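Long-range contacts in xylan esterase 1 (Thermoanaerobacterium sp. 'JW/SL YS485', PDB 3FCY), which probably removes acetyl groups from xylan and related esters, as a carbohydrate esterase of family CE7 with the alpha/beta-hydrolase fold: residues 96-104 and 121-131; 137-145 and 176-187. All coordinates share one frame; numbering follows the deposited sequence.

Two layers of one alpha/beta-hydrolase subunit illustrate how the same sheet is packed differently on its two sides. Contact 1 joins strand 94-102 to the loop and short helical turns of 121-131; contact 2 joins the neighbouring, antiparallel strand 136-140, and the loop after it, to helix 176-192. Asp141 ties the pairs together by probable hydrogen bonds to Ser121 N and His96 ND1. Both contacts are largely buried, but contact 1 lies farther out and has several bonds to a second subunit, while contact 2 meets a third only at its loop end. In contact 1 a lysine meets an indole and backbone oxygen; contact 2 instead pairs an arginine with a carboxylate amid aliphatic packing.

Contact 1 of 2, residues 96-104 and 121-131; sequences HAKYIKPKT and SGDWNDKLNYV
The indole of Trp124 is met over one face by Lys98 and at its edge by Ile100. Lys98 CE sits 3.5 Å from the centroid of the five-membered ring, almost on its normal, a CH-pi contact, while Lys98 NZ hovers farther off at 4.7 Å in a cation-pi arrangement. In the ring plane, Ile100 CG1 touches Trp124 CE3 at 3.7 Å. The Lys98 chain runs extended over the indole and then bends at its last torsion (chi4 58°), which lifts Lys98 NZ off the ring and toward two acceptors: Gly122 O at 2.8 Å and Ser121 OG at 2.9 Å. Strand 94-102 is third from one end of the mixed sheet of this alpha/beta hydrolase, and its alternate residues Lys98, Ile100 and Pro102 face 121-131. Phe75 also stacks on Trp124, and backbone N of Trp124 bonds to Asp335 of a second subunit. Farther along, Ile100 CD1 rests on Lys127 CB (3.6 Å) and Ile100 CG2 on Val131 CG2 (3.6 Å), the side chains crossing at about a right angle. Lys127 turns its ammonium back into its own segment: Lys127 NZ bonds to Ser121 O at 2.7 Å and to Asp123 O, and forms a salt bridge with Asp126 OD1.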
loop_
_atom_site.group_PDB
_atom_site.type_symbol
_atom_site.label_atom_id
_atom_site.label_comp_id
_atom_site.label_asym_id
_atom_site.label_seq_id
_atom_site.Cartn_x
_atom_site.Cartn_y
_atom_site.Cartn_z
ATOM N N HIS A 96 -6.198 28.586 24.928
ATOM C CA HIS A 96 -7.388 27.945 25.473
ATOM C C HIS A 96 -7.103 26.582 26.088
ATOM O O HIS A 96 -6.221 25.850 25.639
ATOM C CB HIS A 96 -8.461 27.804 24.385
ATOM C CG HIS A 96 -9.616 26.934 24.780
ATOM N ND1 HIS A 96 -9.606 25.565 24.619
ATOM C CD2 HIS A 96 -10.812 27.237 25.337
ATOM C CE1 HIS A 96 -10.747 25.063 25.057
ATOM N NE2 HIS A 96 -11.497 26.058 25.498
ATOM N N ALA A 97 -7.861 26.259 27.130
ATOM C CA ALA A 97 -7.735 24.982 27.815
ATOM C C ALA A 97 -9.053 24.646 28.490
ATOM O O ALA A 97 -9.748 25.535 28.992
ATOM C CB ALA A 97 -6.623 25.042 28.865
ATOM N N LYS A 98 -9.411 23.366 28.471
ATOM C CA LYS A 98 -10.617 22.920 29.148
ATOM C C LYS A 98 -10.223 22.943 30.618
ATOM O O LYS A 98 -9.065 22.702 30.948
ATOM C CB LYS A 98 -10.990 21.490 28.731
ATOM C CG LYS A 98 -11.692 21.381 27.381
ATOM C CD LYS A 98 -12.055 19.927 27.075
ATOM C CE LYS A 98 -13.017 19.829 25.899
ATOM N NZ LYS A 98 -12.463 20.450 24.665
ATOM N N TYR A 99 -11.177 23.236 31.492
ATOM C CA TYR A 99 -10.910 23.300 32.928
ATOM C C TYR A 99 -12.094 22.716 33.686
ATOM O O TYR A 99 -13.198 23.264 33.655
ATOM C CB TYR A 99 -10.652 24.762 33.329
ATOM C CG TYR A 99 -10.629 25.070 34.817
ATOM C CD1 TYR A 99 -10.022 24.209 35.733
ATOM C CD2 TYR A 99 -11.168 26.265 35.298
ATOM C CE1 TYR A 99 -9.948 24.535 37.098
ATOM C CE2 TYR A 99 -11.098 26.602 36.650
ATOM C CZ TYR A 99 -10.487 25.735 37.543
ATOM O OH TYR A 99 -10.408 26.089 38.873
ATOM N N ILE A 100 -11.858 21.584 34.344
ATOM C CA ILE A 100 -12.897 20.903 35.108
ATOM C C ILE A 100 -12.520 20.912 36.585
ATOM O O ILE A 100 -11.453 20.435 36.977
ATOM C CB ILE A 100 -13.073 19.446 34.643
ATOM C CG1 ILE A 100 -13.210 19.399 33.116
ATOM C CG2 ILE A 100 -14.309 18.846 35.297
ATOM C CD1 ILE A 100 -13.215 17.993 32.539
ATOM N N LYS A 101 -13.414 21.460 37.397
ATOM C CA LYS A 101 -13.194 21.577 38.828
ATOM C C LYS A 101 -14.235 20.764 39.588
ATOM O O LYS A 101 -15.438 20.982 39.435
ATOM C CB LYS A 101 -13.285 23.053 39.227
ATOM C CG LYS A 101 -13.059 23.344 40.689
ATOM C CD LYS A 101 -13.308 24.819 40.972
ATOM C CE LYS A 101 -13.164 25.129 42.454
ATOM N NZ LYS A 101 -13.461 26.563 42.737
ATOM N N PRO A 102 -13.785 19.809 40.416
ATOM C CA PRO A 102 -14.728 18.990 41.180
ATOM C C PRO A 102 -15.439 19.822 42.246
ATOM O O PRO A 102 -14.856 20.752 42.810
ATOM C CB PRO A 102 -13.831 17.913 41.788
ATOM C CG PRO A 102 -12.542 18.647 42.014
ATOM C CD PRO A 102 -12.390 19.451 40.738
ATOM N N LYS A 103 -16.700 19.497 42.510
ATOM C CA LYS A 103 -17.460 20.214 43.523
ATOM C C LYS A 103 -17.173 19.614 44.893
ATOM O O LYS A 103 -18.031 18.973 45.494
ATOM C CB LYS A 103 -18.963 20.139 43.237
ATOM C CG LYS A 103 -19.463 21.062 42.134
ATOM C CD LYS A 103 -20.983 20.981 42.060
ATOM C CE LYS A 103 -21.566 21.921 41.026
ATOM N NZ LYS A 103 -23.056 21.815 41.002
ATOM N N THR A 104 -15.952 19.813 45.372
ATOM C CA THR A 104 -15.540 19.308 46.674
ATOM C C THR A 104 -14.906 20.462 47.437
ATOM O O THR A 104 -14.491 21.452 46.838
ATOM C CB THR A 104 -14.505 18.173 46.538
ATOM O OG1 THR A 104 -13.326 18.668 45.889
ATOM C CG2 THR A 104 -15.081 17.026 45.727
ATOM N N SER A 121 -7.641 19.349 22.804
ATOM C CA SER A 121 -7.960 18.850 24.140
ATOM C C SER A 121 -8.999 17.726 24.176
ATOM O O SER A 121 -9.195 17.095 25.214
ATOM C CB SER A 121 -8.416 20.010 25.035
ATOM O OG SER A 121 -9.618 20.589 24.556
ATOM N N GLY A 122 -9.668 17.486 23.052
ATOM C CA GLY A 122 -10.651 16.416 22.982
ATOM C C GLY A 122 -12.003 16.673 23.624
ATOM O O GLY A 122 -12.459 17.814 23.715
ATOM N N ASP A 123 -12.652 15.593 24.056
ATOM C CA ASP A 123 -13.964 15.665 24.691
ATOM C C ASP A 123 -13.833 15.940 26.184
ATOM O O ASP A 123 -12.764 15.749 26.770
ATOM C CB ASP A 123 -14.720 14.348 24.479
ATOM C CG ASP A 123 -15.439 14.286 23.136
ATOM O OD1 ASP A 123 -14.868 14.722 22.118
ATOM O OD2 ASP A 123 -16.584 13.790 23.100
ATOM N N TRP A 124 -14.923 16.388 26.799
ATOM C CA TRP A 124 -14.922 16.673 28.231
ATOM C C TRP A 124 -15.011 15.406 29.075
ATOM O O TRP A 124 -14.246 15.222 30.019
ATOM C CB TRP A 124 -16.117 17.553 28.620
ATOM C CG TRP A 124 -16.069 18.938 28.091
ATOM C CD1 TRP A 124 -16.541 19.377 26.889
ATOM C CD2 TRP A 124 -15.475 20.070 28.729
ATOM N NE1 TRP A 124 -16.277 20.716 26.737
ATOM C CE2 TRP A 124 -15.620 21.166 27.852
ATOM C CE3 TRP A 124 -14.831 20.265 29.957
ATOM C CZ2 TRP A 124 -15.141 22.445 28.165
ATOM C CZ3 TRP A 124 -14.356 21.534 30.270
ATOM C CH2 TRP A 124 -14.514 22.607 29.375
ATOM N N ASN A 125 -15.953 14.541 28.705
ATOM C CA ASN A 125 -16.251 13.321 29.448
ATOM C C ASN A 125 -15.099 12.410 29.862
ATOM O O ASN A 125 -15.063 11.960 31.003
ATOM C CB ASN A 125 -17.319 12.510 28.695
ATOM C CG ASN A 125 -16.723 11.520 27.720
ATOM O OD1 ASN A 125 -16.346 10.416 28.102
ATOM N ND2 ASN A 125 -16.624 11.915 26.452
ATOM N N ASP A 126 -14.158 12.142 28.963
ATOM C CA ASP A 126 -13.055 11.249 29.297
ATOM C C ASP A 126 -11.999 11.867 30.214
ATOM O O ASP A 126 -11.027 11.208 30.587
ATOM C CB ASP A 126 -12.409 10.699 28.016
ATOM C CG ASP A 126 -11.881 11.789 27.109
ATOM O OD1 ASP A 126 -10.835 12.389 27.440
ATOM O OD2 ASP A 126 -12.522 12.046 26.064
ATOM N N LYS A 127 -12.192 13.133 30.580
ATOM C CA LYS A 127 -11.271 13.805 31.490
ATOM C C LYS A 127 -11.804 13.587 32.905
ATOM O O LYS A 127 -11.093 13.789 33.892
ATOM C CB LYS A 127 -11.217 15.316 31.213
ATOM C CG LYS A 127 -10.800 15.715 29.798
ATOM C CD LYS A 127 -9.415 15.190 29.441
ATOM C CE LYS A 127 -8.994 15.628 28.037
ATOM N NZ LYS A 127 -9.951 15.178 26.983
ATOM N N LEU A 128 -13.061 13.160 32.989
ATOM C CA LEU A 128 -13.719 12.944 34.274
ATOM C C LEU A 128 -13.220 11.752 35.083
ATOM O O LEU A 128 -13.580 11.608 36.250
ATOM C CB LEU A 128 -15.233 12.823 34.071
ATOM C CG LEU A 128 -15.918 14.048 33.455
ATOM C CD1 LEU A 128 -17.402 13.752 33.240
ATOM C CD2 LEU A 128 -15.724 15.263 34.370
ATOM N N ASN A 129 -12.404 10.894 34.483
ATOM C CA ASN A 129 -11.895 9.751 35.230
ATOM C C ASN A 129 -11.013 10.249 36.374
ATOM O O ASN A 129 -11.018 9.673 37.460
ATOM C CB ASN A 129 -11.130 8.788 34.307
ATOM C CG ASN A 129 -9.938 9.434 33.631
ATOM O OD1 ASN A 129 -9.943 10.626 33.335
ATOM N ND2 ASN A 129 -8.914 8.636 33.360
ATOM N N TYR A 130 -10.270 11.330 36.145
ATOM C CA TYR A 130 -9.438 11.882 37.210
ATOM C C TYR A 130 -10.259 12.785 38.129
ATOM O O TYR A 130 -9.916 12.970 39.299
ATOM C CB TYR A 130 -8.241 12.651 36.641
ATOM C CG TYR A 130 -7.110 11.740 36.227
ATOM C CD1 TYR A 130 -7.081 11.165 34.954
ATOM C CD2 TYR A 130 -6.093 11.413 37.126
ATOM C CE1 TYR A 130 -6.064 10.287 34.585
ATOM C CE2 TYR A 130 -5.071 10.535 36.770
ATOM C CZ TYR A 130 -5.064 9.977 35.496
ATOM O OH TYR A 130 -4.054 9.121 35.126
ATOM N N VAL A 131 -11.346 13.346 37.608
ATOM C CA VAL A 131 -12.203 14.188 38.434
ATOM C C VAL A 131 -12.838 13.257 39.470
ATOM O O VAL A 131 -13.082 13.651 40.608
ATOM C CB VAL A 131 -13.312 14.882 37.595
ATOM C CG1 VAL A 131 -14.284 15.620 38.514
ATOM C CG2 VAL A 131 -12.679 15.871 36.614
#

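Contact 2 of 2, residues 137-145 and 176-187; sequences VVAMDVRGQ and LFRHIFLDTAQL
Arg143 and Asp183 form the charged part of the contact, a side-on salt bridge in which two nitrogens each take one carboxylate oxygen on its syn lone pair. Arg143 NE reaches Asp183 OD2 at 2.6 Å and Arg143 NH2 reaches Asp183 OD1 at 2.8 Å, with the two planes only 24° apart. His179 CB lies over one guanidinium face, 3.5 Å from Arg143 NH1. NH2 has a second acceptor in Val90 O, and a water joins Asp183 OD2 to the backbone N of Arg143. Replacing Arg143 by a leucine would probably leave the buried Asp183 carboxylate without its counter-charge and Val90 O without this donor.

The apolar contacts run from the strand into the loop after it. Met140 slides past Leu187, Met140 CB tight against Leu187 CD2 at 3.4 Å, and Val142 crosses Ile180 at about a right angle. Nearly antiparallel to strand 136-140 (164°), helix 176-192 packs on one sheet face in the crossover to parallel strand 202-207, as in alpha/beta hydrolases. The loop leads to Gln145, whose side chain lies about 4 Å from that of Tyr117, predicted to bind substrate. Held by two arginine nitrogens, the buried Asp183 carboxylate probably stays ionised, the pairing offsetting the cost of burial.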
loop_
_atom_site.group_PDB
_atom_site.type_symbol
_atom_site.label_atom_id
_atom_site.label_comp_id
_atom_site.label_asym_id
_atom_site.label_seq_id
_atom_site.Cartn_x
_atom_site.Cartn_y
_atom_site.Cartn_z
ATOM N N VAL A 137 -8.927 19.000 36.605
ATOM C CA VAL A 137 -8.289 18.574 35.361
ATOM C C VAL A 137 -8.296 19.687 34.320
ATOM O O VAL A 137 -9.330 20.309 34.065
ATOM C CB VAL A 137 -8.987 17.322 34.760
ATOM C CG1 VAL A 137 -8.307 16.916 33.445
ATOM C CG2 VAL A 137 -8.933 16.170 35.757
ATOM N N VAL A 138 -7.130 19.925 33.727
ATOM C CA VAL A 138 -6.968 20.956 32.708
ATOM C C VAL A 138 -6.353 20.327 31.457
ATOM O O VAL A 138 -5.428 19.525 31.554
ATOM C CB VAL A 138 -6.040 22.093 33.210
ATOM C CG1 VAL A 138 -5.916 23.180 32.149
ATOM C CG2 VAL A 138 -6.591 22.680 34.507
ATOM N N ALA A 139 -6.882 20.681 30.290
ATOM C CA ALA A 139 -6.379 20.161 29.017
ATOM C C ALA A 139 -6.195 21.340 28.067
ATOM O O ALA A 139 -7.170 21.917 27.585
ATOM C CB ALA A 139 -7.365 19.156 28.432
ATOM N N MET A 140 -4.937 21.680 27.799
ATOM C CA MET A 140 -4.583 22.813 26.944
ATOM C C MET A 140 -4.581 22.513 25.449
ATOM O O MET A 140 -4.237 21.406 25.025
ATOM C CB MET A 140 -3.194 23.331 27.338
ATOM C CG MET A 140 -2.760 24.614 26.635
ATOM S SD MET A 140 -0.990 24.950 26.845
ATOM C CE MET A 140 -0.320 24.117 25.394
ATOM N N ASP A 141 -4.974 23.505 24.656
ATOM C CA ASP A 141 -4.961 23.373 23.203
ATOM C C ASP A 141 -3.675 24.042 22.741
ATOM O O ASP A 141 -3.334 25.131 23.214
ATOM C CB ASP A 141 -6.151 24.084 22.551
ATOM C CG ASP A 141 -7.448 23.312 22.693
ATOM O OD1 ASP A 141 -7.392 22.069 22.834
ATOM O OD2 ASP A 141 -8.523 23.949 22.642
ATOM N N VAL A 142 -2.954 23.388 21.836
ATOM C CA VAL A 142 -1.715 23.948 21.312
ATOM C C VAL A 142 -2.063 25.031 20.293
ATOM O O VAL A 142 -3.038 24.901 19.552
ATOM C CB VAL A 142 -0.845 22.861 20.633
ATOM C CG1 VAL A 142 0.344 23.504 19.922
ATOM C CG2 VAL A 142 -0.349 21.862 21.681
ATOM N N ARG A 143 -1.273 26.102 20.275
ATOM C CA ARG A 143 -1.487 27.202 19.339
ATOM C C ARG A 143 -1.618 26.717 17.901
ATOM O O ARG A 143 -0.836 25.890 17.445
ATOM C CB ARG A 143 -0.316 28.187 19.389
ATOM C CG ARG A 143 -0.083 28.845 20.729
ATOM C CD ARG A 143 1.079 29.825 20.651
ATOM N NE ARG A 143 1.298 30.481 21.934
ATOM C CZ ARG A 143 1.882 31.664 22.086
ATOM N NH1 ARG A 143 2.315 32.336 21.024
ATOM N NH2 ARG A 143 2.019 32.180 23.301
ATOM N N GLY A 144 -2.611 27.246 17.197
ATOM C CA GLY A 144 -2.818 26.913 15.797
ATOM C C GLY A 144 -3.004 25.471 15.358
ATOM O O GLY A 144 -2.834 25.174 14.172
ATOM N N GLN A 145 -3.341 24.567 16.274
ATOM C CA GLN A 145 -3.550 23.188 15.859
ATOM C C GLN A 145 -5.046 22.869 15.756
ATOM O O GLN A 145 -5.794 23.649 15.162
ATOM C CB GLN A 145 -2.793 22.220 16.788
ATOM C CG GLN A 145 -1.278 22.466 16.727
ATOM C CD GLN A 145 -0.425 21.319 17.251
ATOM O OE1 GLN A 145 -0.937 20.292 17.706
ATOM N NE2 GLN A 145 0.894 21.494 17.182
ATOM N N LEU A 176 8.055 28.811 16.972
ATOM C CA LEU A 176 6.740 28.542 17.541
ATOM C C LEU A 176 6.682 27.562 18.713
ATOM O O LEU A 176 5.949 27.803 19.666
ATOM C CB LEU A 176 5.766 28.088 16.447
ATOM C CG LEU A 176 4.329 27.843 16.912
ATOM C CD1 LEU A 176 3.774 29.100 17.575
ATOM C CD2 LEU A 176 3.456 27.434 15.726
ATOM N N PHE A 177 7.422 26.459 18.664
ATOM C CA PHE A 177 7.357 25.524 19.791
ATOM C C PHE A 177 8.006 26.109 21.038
ATOM O O PHE A 177 7.847 25.587 22.140
ATOM C CB PHE A 177 7.981 24.169 19.444
ATOM C CG PHE A 177 6.972 23.143 19.000
ATOM C CD1 PHE A 177 5.960 22.722 19.865
ATOM C CD2 PHE A 177 7.010 22.618 17.711
ATOM C CE1 PHE A 177 4.997 21.795 19.451
ATOM C CE2 PHE A 177 6.055 21.693 17.289
ATOM C CZ PHE A 177 5.045 21.281 18.159
ATOM N N ARG A 178 8.734 27.203 20.856
ATOM C CA ARG A 178 9.364 27.881 21.977
ATOM C C ARG A 178 8.215 28.542 22.748
ATOM O O ARG A 178 8.138 28.458 23.979
ATOM C CB ARG A 178 10.361 28.917 21.448
ATOM C CG ARG A 178 11.114 29.723 22.497
ATOM C CD ARG A 178 10.435 31.049 22.737
ATOM N NE ARG A 178 11.359 32.070 23.226
ATOM C CZ ARG A 178 10.989 33.305 23.542
ATOM N NH1 ARG A 178 9.716 33.666 23.418
ATOM N NH2 ARG A 178 11.881 34.178 23.987
ATOM N N HIS A 179 7.300 29.168 22.010
ATOM C CA HIS A 179 6.152 29.828 22.624
ATOM C C HIS A 179 5.206 28.784 23.216
ATOM O O HIS A 179 4.690 28.957 24.321
ATOM C CB HIS A 179 5.393 30.670 21.594
ATOM C CG HIS A 179 6.272 31.569 20.783
ATOM N ND1 HIS A 179 7.376 32.205 21.309
ATOM C CD2 HIS A 179 6.197 31.955 19.485
ATOM C CE1 HIS A 179 7.945 32.943 20.371
ATOM N NE2 HIS A 179 7.249 32.809 19.255
ATOM N N ILE A 180 4.979 27.708 22.470
ATOM C CA ILE A 180 4.107 26.632 22.925
ATOM C C ILE A 180 4.636 26.048 24.235
ATOM O O ILE A 180 3.870 25.831 25.172
ATOM C CB ILE A 180 3.994 25.512 21.862
ATOM C CG1 ILE A 180 3.314 26.068 20.603
ATOM C CG2 ILE A 180 3.185 24.338 22.423
ATOM C CD1 ILE A 180 3.288 25.106 19.424
ATOM N N PHE A 181 5.941 25.795 24.303
ATOM C CA PHE A 181 6.530 25.265 25.529
ATOM C C PHE A 181 6.253 26.262 26.652
ATOM O O PHE A 181 5.850 25.876 27.752
ATOM C CB PHE A 181 8.044 25.075 25.374
ATOM C CG PHE A 181 8.444 23.862 24.562
ATOM C CD1 PHE A 181 7.503 23.122 23.851
ATOM C CD2 PHE A 181 9.784 23.484 24.487
ATOM C CE1 PHE A 181 7.890 22.025 23.076
ATOM C CE2 PHE A 181 10.182 22.392 23.715
ATOM C CZ PHE A 181 9.233 21.661 23.007
ATOM N N LEU A 182 6.464 27.549 26.374
ATOM C CA LEU A 182 6.214 28.584 27.373
ATOM C C LEU A 182 4.754 28.580 27.814
ATOM O O LEU A 182 4.460 28.820 28.988
ATOM C CB LEU A 182 6.600 29.969 26.834
ATOM C CG LEU A 182 8.106 30.226 26.701
ATOM C CD1 LEU A 182 8.347 31.618 26.103
ATOM C CD2 LEU A 182 8.771 30.098 28.072
ATOM N N ASP A 183 3.838 28.308 26.884
ATOM C CA ASP A 183 2.421 28.264 27.240
ATOM C C ASP A 183 2.191 27.182 28.300
ATOM O O ASP A 183 1.438 27.392 29.250
ATOM C CB ASP A 183 1.530 27.943 26.030
ATOM C CG ASP A 183 1.515 29.047 24.981
ATOM O OD1 ASP A 183 1.714 30.233 25.328
ATOM O OD2 ASP A 183 1.273 28.720 23.800
ATOM N N THR A 184 2.827 26.023 28.139
ATOM C CA THR A 184 2.633 24.947 29.113
ATOM C C THR A 184 3.150 25.369 30.490
ATOM O O THR A 184 2.504 25.113 31.501
ATOM C CB THR A 184 3.332 23.609 28.691
ATOM O OG1 THR A 184 4.752 23.720 28.851
ATOM C CG2 THR A 184 3.011 23.268 27.242
ATOM N N ALA A 185 4.303 26.028 30.517
ATOM C CA ALA A 185 4.901 26.483 31.772
ATOM C C ALA A 185 4.011 27.526 32.438
ATOM O O ALA A 185 3.781 27.484 33.647
ATOM C CB ALA A 185 6.288 27.069 31.514
ATOM N N GLN A 186 3.514 28.459 31.633
ATOM C CA GLN A 186 2.647 29.517 32.124
ATOM C C GLN A 186 1.353 28.924 32.660
ATOM O O GLN A 186 0.865 29.330 33.712
ATOM C CB GLN A 186 2.342 30.513 30.998
ATOM C CG GLN A 186 1.430 31.670 31.401
ATOM C CD GLN A 186 1.273 32.703 30.292
ATOM O OE1 GLN A 186 1.618 32.450 29.136
ATOM N NE2 GLN A 186 0.739 33.869 30.641
ATOM N N LEU A 187 0.802 27.956 31.932
ATOM C CA LEU A 187 -0.435 27.315 32.351
ATOM C C LEU A 187 -0.238 26.561 33.663
ATOM O O LEU A 187 -1.132 26.536 34.506
ATOM C CB LEU A 187 -0.942 26.354 31.267
ATOM C CG LEU A 187 -2.227 25.586 31.603
ATOM C CD1 LEU A 187 -3.351 26.567 31.909
ATOM C CD2 LEU A 187 -2.617 24.684 30.437
HETATM O O HOH W 1 -0.227 26.430 23.178
#